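Local structure of short chain alcohol dehydrogenase-related dehydrogenase (Sinorhizobium meliloti, 3TPC) at residues I145-S150 with I186-I191; D67-L72 with I124-E129; A89-G94 with V113-I118. The protein probably works as an oxidoreductase of the short-chain dehydrogenase/reductase family, built on a Rossmann-type fold and found here as an assembly of four chains. All coordinates share one frame; numbering follows the deposited sequence.

Contact 1. Residues I145-S150 with I186-I191; sequences IVNTAS and IRVVTI
The carbonyl oxygen of Val189 is gripped twice from the neighbouring strand: Asn147 N donates to Val189 O over 2.8 Å, with the donor in the carbonyl plane, and Val146 CA adds a CH...O contact to Val189 O at 3.1 Å. Val189 N in turn donates to Ile145 O (3.0 Å), and the pattern continues along the pair until Ala149 N reaches Ile191 O, just past the last paired residues. This alternation of bonds to residues on either side of one partner is that of parallel strands. Here they are 143-148 and 186-193, adjacent in the seven-stranded Rossmann sheet of short-chain dehydrogenases, 186-193 beside the edge strand 245-248, joined by a crossover including helix 161-181. The branched residues suit such extended, buried strands. Ile145 turns CG1 anti to its carbonyl carbon (chi1 -64°), which carries CD1 to Ile186 CG2 at 3.7 Å. On the other face Val146 CG1 meets the tip of Ile191, CD1, at 4.1 Å, beneath helix 225-237. Asn147 and Thr190 cross at an angle without bonding: Asn147 OD1 and Thr190 OG1 are 3.7 Å apart, both buried and both without a polar partner in the model. Ala149 is small enough for its CB to rest 3.4 Å from Thr190 CG2. Beyond it Ser150 OG caps Ala152 N and the side chain touches Tyr163 and Lys167, an arrangement consistent with the family's Ser-Tyr-Lys trio.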
ATOM      1  N   ILE D 145     -15.401  -9.615  12.935  1.00 23.95           N
ATOM      2  CA  ILE D 145     -15.911  -8.325  12.600  1.00 22.92           C
ATOM      3  C   ILE D 145     -15.449  -8.089  11.158  1.00 22.81           C
ATOM      4  O   ILE D 145     -14.271  -8.142  10.880  1.00 22.00           O
ATOM      5  CB  ILE D 145     -15.331  -7.263  13.589  1.00 22.83           C
ATOM      6  CG1 ILE D 145     -15.841  -7.568  15.007  1.00 22.89           C
ATOM      7  CG2 ILE D 145     -15.644  -5.819  13.125  1.00 20.05           C
ATOM      8  CD1 ILE D 145     -15.295  -6.629  16.187  1.00 18.27           C
ATOM      9  N   VAL D 146     -16.396  -7.869  10.256  1.00 21.96           N
ATOM     10  CA  VAL D 146     -16.075  -7.461   8.929  1.00 22.03           C
ATOM     11  C   VAL D 146     -16.526  -6.023   8.747  1.00 23.10           C
ATOM     12  O   VAL D 146     -17.726  -5.678   8.978  1.00 23.30           O
ATOM     13  CB  VAL D 146     -16.799  -8.334   7.870  1.00 21.46           C
ATOM     14  CG1 VAL D 146     -16.318  -7.990   6.504  1.00 22.54           C
ATOM     15  CG2 VAL D 146     -16.539  -9.814   8.142  1.00 22.17           C
ATOM     16  N   ASN D 147     -15.608  -5.180   8.278  1.00 22.51           N
ATOM     17  CA  ASN D 147     -16.009  -3.817   7.964  1.00 22.99           C
ATOM     18  C   ASN D 147     -16.126  -3.543   6.477  1.00 23.75           C
ATOM     19  O   ASN D 147     -15.499  -4.206   5.637  1.00 24.23           O
ATOM     20  CB  ASN D 147     -15.072  -2.832   8.615  1.00 21.86           C
ATOM     21  CG  ASN D 147     -14.908  -3.082  10.108  1.00 23.24           C
ATOM     22  OD1 ASN D 147     -13.796  -3.230  10.592  1.00 30.90           O
ATOM     23  ND2 ASN D 147     -15.984  -3.143  10.825  1.00 19.61           N
ATOM     24  N   THR D 148     -16.896  -2.517   6.161  1.00 23.72           N
ATOM     25  CA  THR D 148     -17.057  -2.143   4.786  1.00 24.06           C
ATOM     26  C   THR D 148     -16.407  -0.820   4.584  1.00 23.94           C
ATOM     27  O   THR D 148     -16.871   0.185   5.117  1.00 23.75           O
ATOM     28  CB  THR D 148     -18.561  -2.036   4.395  1.00 23.58           C
ATOM     29  OG1 THR D 148     -19.208  -3.287   4.692  1.00 25.67           O
ATOM     30  CG2 THR D 148     -18.663  -1.746   2.953  1.00 23.22           C
ATOM     31  N   ALA D 149     -15.321  -0.821   3.820  1.00 23.86           N
ATOM     32  CA  ALA D 149     -14.616   0.418   3.491  1.00 23.55           C
ATOM     33  C   ALA D 149     -15.035   0.718   2.072  1.00 24.04           C
ATOM     34  O   ALA D 149     -16.231   0.689   1.741  1.00 25.19           O
ATOM     35  CB  ALA D 149     -13.079   0.213   3.575  1.00 22.65           C
ATOM     36  N   SER D 150     -14.068   0.957   1.206  1.00 23.26           N
ATOM     37  CA  SER D 150     -14.369   1.156  -0.203  1.00 23.44           C
ATOM     38  C   SER D 150     -13.077   1.389  -0.949  1.00 23.60           C
ATOM     39  O   SER D 150     -12.097   1.884  -0.385  1.00 24.36           O
ATOM     40  CB  SER D 150     -15.270   2.391  -0.407  1.00 23.73           C
ATOM     41  OG  SER D 150     -14.895   3.104  -1.572  1.00 22.30           O
ATOM     42  N   ILE D 186     -11.066 -12.438  18.452  1.00 26.02           N
ATOM     43  CA  ILE D 186     -11.966 -11.743  17.540  1.00 24.75           C
ATOM     44  C   ILE D 186     -11.152 -11.301  16.318  1.00 24.74           C
ATOM     45  O   ILE D 186     -10.137 -10.565  16.446  1.00 24.89           O
ATOM     46  CB  ILE D 186     -12.606 -10.525  18.267  1.00 25.63           C
ATOM     47  CG1 ILE D 186     -13.416 -11.013  19.496  1.00 25.01           C
ATOM     48  CG2 ILE D 186     -13.449  -9.668  17.335  1.00 23.82           C
ATOM     49  CD1 ILE D 186     -13.674  -9.898  20.577  1.00 22.39           C
ATOM     50  N   ARG D 187     -11.558 -11.772  15.141  1.00 22.89           N
ATOM     51  CA  ARG D 187     -10.892 -11.356  13.919  1.00 21.66           C
ATOM     52  C   ARG D 187     -11.528 -10.043  13.415  1.00 22.14           C
ATOM     53  O   ARG D 187     -12.708  -9.760  13.681  1.00 21.19           O
ATOM     54  CB  ARG D 187     -10.933 -12.455  12.838  1.00 21.28           C
ATOM     55  CG  ARG D 187     -10.042 -13.661  13.162  1.00 19.66           C
ATOM     56  CD  ARG D 187      -9.960 -14.677  12.041  1.00 20.08           C
ATOM     57  NE  ARG D 187     -11.213 -15.413  11.787  1.00 19.78           N
ATOM     58  CZ  ARG D 187     -11.985 -15.304  10.700  1.00 19.00           C
ATOM     59  NH1 ARG D 187     -11.661 -14.468   9.719  1.00 15.60           N
ATOM     60  NH2 ARG D 187     -13.123 -16.012  10.603  1.00 19.44           N
ATOM     61  N   VAL D 188     -10.734  -9.239  12.703  1.00 21.22           N
ATOM     62  CA  VAL D 188     -11.230  -8.011  12.156  1.00 20.03           C
ATOM     63  C   VAL D 188     -10.626  -7.931  10.791  1.00 20.60           C
ATOM     64  O   VAL D 188      -9.387  -7.936  10.674  1.00 19.47           O
ATOM     65  CB  VAL D 188     -10.776  -6.767  12.944  1.00 20.60           C
ATOM     66  CG1 VAL D 188     -11.499  -5.530  12.408  1.00 15.31           C
ATOM     67  CG2 VAL D 188     -11.031  -6.937  14.431  1.00 19.43           C
ATOM     68  N   VAL D 189     -11.518  -7.844   9.783  1.00 19.43           N
ATOM     69  CA  VAL D 189     -11.200  -7.892   8.380  1.00 19.83           C
ATOM     70  C   VAL D 189     -12.085  -6.838   7.757  1.00 20.02           C
ATOM     71  O   VAL D 189     -13.166  -6.648   8.244  1.00 21.40           O
ATOM     72  CB  VAL D 189     -11.531  -9.281   7.772  1.00 19.69           C
ATOM     73  CG1 VAL D 189     -11.196  -9.352   6.257  1.00 19.86           C
ATOM     74  CG2 VAL D 189     -10.751 -10.336   8.474  1.00 22.48           C
ATOM     75  N   THR D 190     -11.603  -6.140   6.726  1.00 20.52           N
ATOM     76  CA  THR D 190     -12.303  -5.071   6.027  1.00 21.00           C
ATOM     77  C   THR D 190     -12.311  -5.421   4.542  1.00 21.18           C
ATOM     78  O   THR D 190     -11.304  -5.924   4.009  1.00 21.11           O
ATOM     79  CB  THR D 190     -11.612  -3.690   6.218  1.00 21.59           C
ATOM     80  OG1 THR D 190     -11.659  -3.333   7.606  1.00 23.67           O
ATOM     81  CG2 THR D 190     -12.327  -2.575   5.437  1.00 20.47           C
ATOM     82  N   ILE D 191     -13.478  -5.252   3.916  1.00 20.61           N
ATOM     83  CA  ILE D 191     -13.615  -5.380   2.477  1.00 20.51           C
ATOM     84  C   ILE D 191     -13.674  -4.008   1.865  1.00 20.55           C
ATOM     85  O   ILE D 191     -14.447  -3.163   2.322  1.00 20.53           O
ATOM     86  CB  ILE D 191     -14.996  -6.085   2.059  1.00 20.71           C
ATOM     87  CG1 ILE D 191     -15.064  -7.531   2.500  1.00 20.35           C
ATOM     88  CG2 ILE D 191     -15.129  -6.108   0.538  1.00 17.78           C
ATOM     89  CD1 ILE D 191     -16.516  -8.155   2.426  1.00 17.67           C
TER

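Contact 2. Residues D67-L72 with I124-E129; sequences DATAAL and IRLAAE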
ATOM      1  N   ASP D  67     -28.288   4.172  21.335  1.00 41.74           N
ATOM      2  CA  ASP D  67     -28.884   3.247  20.384  1.00 41.90           C
ATOM      3  C   ASP D  67     -28.056   1.983  20.209  1.00 42.32           C
ATOM      4  O   ASP D  67     -28.595   0.892  20.030  1.00 43.50           O
ATOM      5  CB  ASP D  67     -29.027   3.904  19.025  1.00 42.07           C
ATOM      6  CG  ASP D  67     -30.164   4.873  18.973  1.00 40.97           C
ATOM      7  OD1 ASP D  67     -30.464   5.526  19.997  1.00 42.44           O
ATOM      8  OD2 ASP D  67     -30.770   4.967  17.903  1.00 41.12           O
ATOM      9  N   ALA D  68     -26.746   2.156  20.259  1.00 41.69           N
ATOM     10  CA  ALA D  68     -25.817   1.107  20.048  1.00 40.89           C
ATOM     11  C   ALA D  68     -25.743   0.248  21.315  1.00 40.50           C
ATOM     12  O   ALA D  68     -25.646  -0.981  21.232  1.00 38.87           O
ATOM     13  CB  ALA D  68     -24.450   1.719  19.713  1.00 41.04           C
ATOM     14  N   THR D  69     -25.772   0.886  22.484  1.00 40.33           N
ATOM     15  CA  THR D  69     -25.835   0.108  23.715  1.00 40.62           C
ATOM     16  C   THR D  69     -27.156  -0.672  23.821  1.00 40.66           C
ATOM     17  O   THR D  69     -27.141  -1.847  24.193  1.00 40.51           O
ATOM     18  CB  THR D  69     -25.631   0.945  24.964  1.00 41.10           C
ATOM     19  OG1 THR D  69     -24.410   1.681  24.857  1.00 41.24           O
ATOM     20  CG2 THR D  69     -25.543   0.021  26.187  1.00 40.73           C
ATOM     21  N   ALA D  70     -28.273  -0.033  23.472  1.00 40.57           N
ATOM     22  CA  ALA D  70     -29.605  -0.706  23.443  1.00 41.48           C
ATOM     23  C   ALA D  70     -29.707  -1.909  22.480  1.00 41.62           C
ATOM     24  O   ALA D  70     -30.439  -2.857  22.737  1.00 42.14           O
ATOM     25  CB  ALA D  70     -30.731   0.308  23.136  1.00 40.95           C
ATOM     26  N   ALA D  71     -28.963  -1.870  21.380  1.00 41.70           N
ATOM     27  CA  ALA D  71     -28.956  -2.960  20.428  1.00 41.90           C
ATOM     28  C   ALA D  71     -28.145  -4.161  20.922  1.00 42.52           C
ATOM     29  O   ALA D  71     -28.516  -5.311  20.677  1.00 42.94           O
ATOM     30  CB  ALA D  71     -28.410  -2.462  19.089  1.00 41.93           C
ATOM     31  N   LEU D  72     -27.022  -3.891  21.587  1.00 42.74           N
ATOM     32  CA  LEU D  72     -26.181  -4.945  22.129  1.00 43.59           C
ATOM     33  C   LEU D  72     -26.859  -5.605  23.340  1.00 44.59           C
ATOM     34  O   LEU D  72     -26.943  -6.828  23.396  1.00 44.84           O
ATOM     35  CB  LEU D  72     -24.757  -4.451  22.441  1.00 42.26           C
ATOM     36  CG  LEU D  72     -23.640  -4.480  21.377  1.00 42.41           C
ATOM     37  CD1 LEU D  72     -23.294  -5.877  20.866  1.00 40.39           C
ATOM     38  CD2 LEU D  72     -23.898  -3.547  20.199  1.00 43.74           C
ATOM     39  N   ILE D 124     -18.090  -1.479  16.790  1.00 27.53           N
ATOM     40  CA  ILE D 124     -16.981  -2.321  17.088  1.00 27.24           C
ATOM     41  C   ILE D 124     -16.606  -2.362  18.547  1.00 27.07           C
ATOM     42  O   ILE D 124     -16.384  -3.383  19.107  1.00 25.75           O
ATOM     43  CB  ILE D 124     -15.769  -1.897  16.275  1.00 27.20           C
ATOM     44  CG1 ILE D 124     -15.938  -2.282  14.830  1.00 26.47           C
ATOM     45  CG2 ILE D 124     -14.566  -2.499  16.775  1.00 24.24           C
ATOM     46  CD1 ILE D 124     -14.721  -2.208  14.086  1.00 23.51           C
ATOM     47  N   ARG D 125     -16.554  -1.224  19.168  1.00 26.63           N
ATOM     48  CA  ARG D 125     -16.252  -1.249  20.551  1.00 28.59           C
ATOM     49  C   ARG D 125     -17.303  -1.954  21.407  1.00 29.16           C
ATOM     50  O   ARG D 125     -16.987  -2.656  22.322  1.00 29.26           O
ATOM     51  CB  ARG D 125     -15.910   0.125  21.069  1.00 20.00           C
ATOM     52  CG  ARG D 125     -17.038   0.886  21.514  1.00 20.00           C
ATOM     53  CD  ARG D 125     -16.847   2.323  21.333  1.00 20.00           C
ATOM     54  NE  ARG D 125     -18.132   2.909  21.531  1.00 20.00           N
ATOM     55  CZ  ARG D 125     -18.607   3.322  22.686  1.00 20.00           C
ATOM     56  NH1 ARG D 125     -17.883   3.284  23.755  1.00 20.00           N
ATOM     57  NH2 ARG D 125     -19.811   3.769  22.745  1.00 20.00           N
ATOM     58  N   LEU D 126     -18.555  -1.716  21.121  1.00 30.34           N
ATOM     59  CA  LEU D 126     -19.608  -2.404  21.820  1.00 31.50           C
ATOM     60  C   LEU D 126     -19.853  -3.872  21.539  1.00 32.14           C
ATOM     61  O   LEU D 126     -20.003  -4.633  22.428  1.00 33.82           O
ATOM     62  CB  LEU D 126     -20.884  -1.596  21.826  1.00 31.74           C
ATOM     63  CG  LEU D 126     -20.780  -0.244  22.510  1.00 30.03           C
ATOM     64  CD1 LEU D 126     -22.043   0.466  22.371  1.00 32.15           C
ATOM     65  CD2 LEU D 126     -20.418  -0.331  23.906  1.00 28.91           C
ATOM     66  N   ALA D 127     -19.836  -4.260  20.288  1.00 31.38           N
ATOM     67  CA  ALA D 127     -19.894  -5.676  19.935  1.00 29.90           C
ATOM     68  C   ALA D 127     -18.728  -6.463  20.498  1.00 29.56           C
ATOM     69  O   ALA D 127     -18.869  -7.599  20.920  1.00 30.11           O
ATOM     70  CB  ALA D 127     -19.922  -5.830  18.448  1.00 29.84           C
ATOM     71  N   ALA D 128     -17.546  -5.884  20.436  1.00 28.25           N
ATOM     72  CA  ALA D 128     -16.399  -6.631  20.763  1.00 26.86           C
ATOM     73  C   ALA D 128     -16.434  -6.948  22.248  1.00 27.15           C
ATOM     74  O   ALA D 128     -16.019  -8.049  22.640  1.00 25.72           O
ATOM     75  CB  ALA D 128     -15.164  -5.859  20.412  1.00 26.42           C
ATOM     76  N   GLU D 129     -16.890  -5.987  23.055  1.00 27.06           N
ATOM     77  CA  GLU D 129     -17.080  -6.183  24.484  1.00 28.71           C
ATOM     78  C   GLU D 129     -17.900  -7.463  24.749  1.00 29.00           C
ATOM     79  O   GLU D 129     -17.435  -8.342  25.454  1.00 28.08           O
ATOM     80  CB  GLU D 129     -17.775  -4.976  25.115  1.00 29.30           C
ATOM     81  CG  GLU D 129     -18.306  -5.262  26.542  1.00 32.28           C
ATOM     82  CD  GLU D 129     -18.591  -3.994  27.336  1.00 37.49           C
ATOM     83  OE1 GLU D 129     -19.343  -3.125  26.833  1.00 37.64           O
ATOM     84  OE2 GLU D 129     -18.024  -3.830  28.442  1.00 41.82           O
TER
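Leu126 CB starts 3.9 Å from Leu72 CD2 of the segment 67-72. The next carbon, CG, held anti to the carbonyl carbon (chi1 -61°), sits 4.0 Å above the guanidinium plane of Arg125, toward the rim of that group, a contact within the same helix. With the chain then extended (chi2 176°), CD1 touches two small residues of the facing helix: Ala68 CB is 3.8 Å from Leu126 CD1, and Thr69 OG1 is 3.6 Å from the same methyl. The short alanine side chain suits the close approach of the leucine methyl. The threonine oxygen brings no unpaired polarity to this apolar neighbour, since it bonds to Glu65 O one turn back. Helices 65-79 and 106-132 belong to successive beta-alpha-beta crossovers of the Rossmann fold and lie on the same side of the sheet, their short segments running nearly parallel at 23° with axes 9.9 Å apart. One turn on from Ala68, Leu72 brings its CD1 to 3.5 Å from Ala127 CA, where the short alanine side chain lets the methyl come close to the backbone, while its CG faces Leu126 O at 3.8 Å. Arg125 pairs with Glu65 in a salt bridge and bonds to His104 O of the third subunit, whose Pro103 packs on Leu126.

Contact 3. Residues A89-G94 with V113-I118; sequences AGTAPG and VAVNLI
Asn116 meets the backbone of Thr91 with its side-chain amide. Asn116 ND2 donates to Thr91 O over 2.7 Å, nearly straight at 168°, with the acceptor close to the amide plane and the donor in the plane of the carbonyl. The return bond, Thr91 N to Asn116 OD1 at 2.9 Å, is less certain because OD1 is modelled too near Gly90. An asparagine suits this place since one flat group offers an acceptor to the N-H and a donor to the C=O of one loop residue. Val115 packs beside it, CG1 lying 3.6 Å from Thr91 OG1 and 3.9 Å from Gly90 CA, the valine and threonine side chains crossing at about a right angle. With CG anti to the carbonyl carbon (chi1 -69°), the Asn116 amide is turned to the loop; in the next shell the helix widens: Val113 O accepts from both Leu117 N (2.8 Å) and Ile118 N (3.2 Å), a pi-type turn at 114-118. A break of this kind at an asparagine is a familiar feature of the family, and Asn116 is probably the counterpart of the one grouped with the Ser, Tyr and Lys of the active site. A leucine in place of Asn116 would probably leave Thr91 O without its amide donor and the loop freer to shift. Asn116 also touches Tyr163, Ser166 and Lys167 of helix 161-181, Ala89 packs on Thr13 and Val62 in loops, and helix 106-132 presents Val113, Leu117 and Ile118 to the third subunit, while the loop runs on from the end of strand 84-87.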
ATOM      1  N   ALA D  89     -23.507  -0.000   7.266  1.00 33.89           N
ATOM      2  CA  ALA D  89     -24.057   1.375   7.231  1.00 34.21           C
ATOM      3  C   ALA D  89     -23.063   2.359   6.606  1.00 35.05           C
ATOM      4  O   ALA D  89     -21.864   2.342   6.934  1.00 36.28           O
ATOM      5  CB  ALA D  89     -24.416   1.843   8.609  1.00 32.94           C
ATOM      6  N   GLY D  90     -23.544   3.246   5.752  1.00 35.76           N
ATOM      7  CA  GLY D  90     -22.625   4.150   5.091  1.00 36.97           C
ATOM      8  C   GLY D  90     -23.311   5.062   4.143  1.00 37.76           C
ATOM      9  O   GLY D  90     -24.401   4.730   3.664  1.00 38.71           O
ATOM     10  N   THR D  91     -22.694   6.222   3.901  1.00 38.31           N
ATOM     11  CA  THR D  91     -23.166   7.194   2.917  1.00 38.65           C
ATOM     12  C   THR D  91     -21.993   7.466   2.038  1.00 38.96           C
ATOM     13  O   THR D  91     -20.844   7.354   2.472  1.00 39.45           O
ATOM     14  CB  THR D  91     -23.495   8.586   3.478  1.00 38.51           C
ATOM     15  OG1 THR D  91     -23.527   8.577   4.895  1.00 40.74           O
ATOM     16  CG2 THR D  91     -24.808   9.125   2.912  1.00 39.31           C
ATOM     17  N   ALA D  92     -22.294   7.903   0.825  1.00 38.88           N
ATOM     18  CA  ALA D  92     -21.305   8.137  -0.201  1.00 39.25           C
ATOM     19  C   ALA D  92     -21.622   9.423  -0.987  1.00 39.90           C
ATOM     20  O   ALA D  92     -21.782   9.402  -2.228  1.00 38.81           O
ATOM     21  CB  ALA D  92     -21.214   6.932  -1.127  1.00 38.42           C
ATOM     22  N   PRO D  93     -21.694  10.565  -0.275  1.00 40.52           N
ATOM     23  CA  PRO D  93     -21.812  11.836  -1.024  1.00 40.34           C
ATOM     24  C   PRO D  93     -20.608  12.140  -1.929  1.00 40.20           C
ATOM     25  O   PRO D  93     -19.528  11.537  -1.799  1.00 41.14           O
ATOM     26  CB  PRO D  93     -21.914  12.901   0.074  1.00 40.41           C
ATOM     27  CG  PRO D  93     -21.355  12.251   1.298  1.00 41.31           C
ATOM     28  CD  PRO D  93     -21.602  10.769   1.182  1.00 40.55           C
ATOM     29  N   GLY D  94     -20.833  13.040  -2.881  1.00 40.30           N
ATOM     30  CA  GLY D  94     -19.781  13.673  -3.666  1.00 38.56           C
ATOM     31  C   GLY D  94     -20.040  15.162  -3.522  1.00 38.01           C
ATOM     32  O   GLY D  94     -21.177  15.611  -3.632  1.00 37.46           O
ATOM     33  N   VAL D 113     -17.985  11.461   7.831  1.00 26.52           N
ATOM     34  CA  VAL D 113     -17.026  10.827   8.741  1.00 25.97           C
ATOM     35  C   VAL D 113     -17.760  10.178   9.918  1.00 25.50           C
ATOM     36  O   VAL D 113     -17.440   9.062  10.303  1.00 24.71           O
ATOM     37  CB  VAL D 113     -15.950  11.835   9.250  1.00 25.91           C
ATOM     38  CG1 VAL D 113     -15.004  11.193  10.263  1.00 27.40           C
ATOM     39  CG2 VAL D 113     -15.129  12.321   8.108  1.00 27.11           C
ATOM     40  N   ALA D 114     -18.770  10.860  10.462  1.00 25.38           N
ATOM     41  CA  ALA D 114     -19.510  10.335  11.604  1.00 25.19           C
ATOM     42  C   ALA D 114     -20.304   9.037  11.272  1.00 25.81           C
ATOM     43  O   ALA D 114     -20.161   8.011  11.958  1.00 24.80           O
ATOM     44  CB  ALA D 114     -20.361  11.422  12.252  1.00 25.01           C
ATOM     45  N   VAL D 115     -21.031   9.019  10.163  1.00 26.05           N
ATOM     46  CA  VAL D 115     -21.729   7.799   9.787  1.00 27.27           C
ATOM     47  C   VAL D 115     -20.746   6.669   9.431  1.00 27.67           C
ATOM     48  O   VAL D 115     -20.833   5.591   9.959  1.00 27.67           O
ATOM     49  CB  VAL D 115     -22.598   8.034   8.573  1.00 27.52           C
ATOM     50  CG1 VAL D 115     -23.004   6.722   7.955  1.00 26.35           C
ATOM     51  CG2 VAL D 115     -23.803   8.925   8.916  1.00 31.06           C
ATOM     52  N   ASN D 116     -19.804   6.946   8.531  1.00 28.59           N
ATOM     53  CA  ASN D 116     -18.921   5.920   7.987  1.00 28.30           C
ATOM     54  C   ASN D 116     -17.856   5.448   8.994  1.00 28.18           C
ATOM     55  O   ASN D 116     -17.654   4.255   9.144  1.00 28.71           O
ATOM     56  CB  ASN D 116     -18.314   6.388   6.650  1.00 28.37           C
ATOM     57  CG  ASN D 116     -19.365   6.470   5.522  1.00 28.47           C
ATOM     58  OD1 ASN D 116     -20.299   5.703   5.487  1.00 33.46           O
ATOM     59  ND2 ASN D 116     -19.205   7.401   4.623  1.00 28.42           N
ATOM     60  N   LEU D 117     -17.232   6.371   9.722  1.00 26.94           N
ATOM     61  CA  LEU D 117     -16.142   6.023  10.612  1.00 26.09           C
ATOM     62  C   LEU D 117     -16.540   5.912  12.116  1.00 26.80           C
ATOM     63  O   LEU D 117     -16.296   4.874  12.735  1.00 25.58           O
ATOM     64  CB  LEU D 117     -14.947   6.970  10.390  1.00 24.66           C
ATOM     65  CG  LEU D 117     -13.796   6.858  11.399  1.00 23.20           C
ATOM     66  CD1 LEU D 117     -13.246   5.408  11.549  1.00 25.49           C
ATOM     67  CD2 LEU D 117     -12.682   7.781  10.990  1.00 23.44           C
ATOM     68  N   ILE D 118     -17.125   6.972  12.694  1.00 27.59           N
ATOM     69  CA  ILE D 118     -17.465   6.960  14.118  1.00 28.41           C
ATOM     70  C   ILE D 118     -18.503   5.881  14.378  1.00 28.83           C
ATOM     71  O   ILE D 118     -18.411   5.177  15.380  1.00 27.70           O
ATOM     72  CB  ILE D 118     -18.042   8.276  14.642  1.00 28.80           C
ATOM     73  CG1 ILE D 118     -17.170   9.487  14.308  1.00 28.45           C
ATOM     74  CG2 ILE D 118     -18.126   8.223  16.169  1.00 30.58           C
ATOM     75  CD1 ILE D 118     -15.798   9.286  14.601  1.00 28.69           C
TER

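Overall arrangement
Contact 1 lies deepest, its centre about 6 Å from the centre of the chain, and joins two sheet strands chiefly through backbone hydrogen bonds. Contact 2 is also buried but farther out, and holds two helices together mainly by apolar side chains, with no hydrogen bond across it. Contact 3 is a surface contact in which one side-chain amide meets a loop. Contacts 2 and 3 share helix 106-132 and both border the third subunit, yet do not touch each other. Contacts 1 and 2 do touch: Ile124 packs on Ile145 and Asn147, and Ala128 meets Ile145 and Ile186, so the helix lies against the sheet.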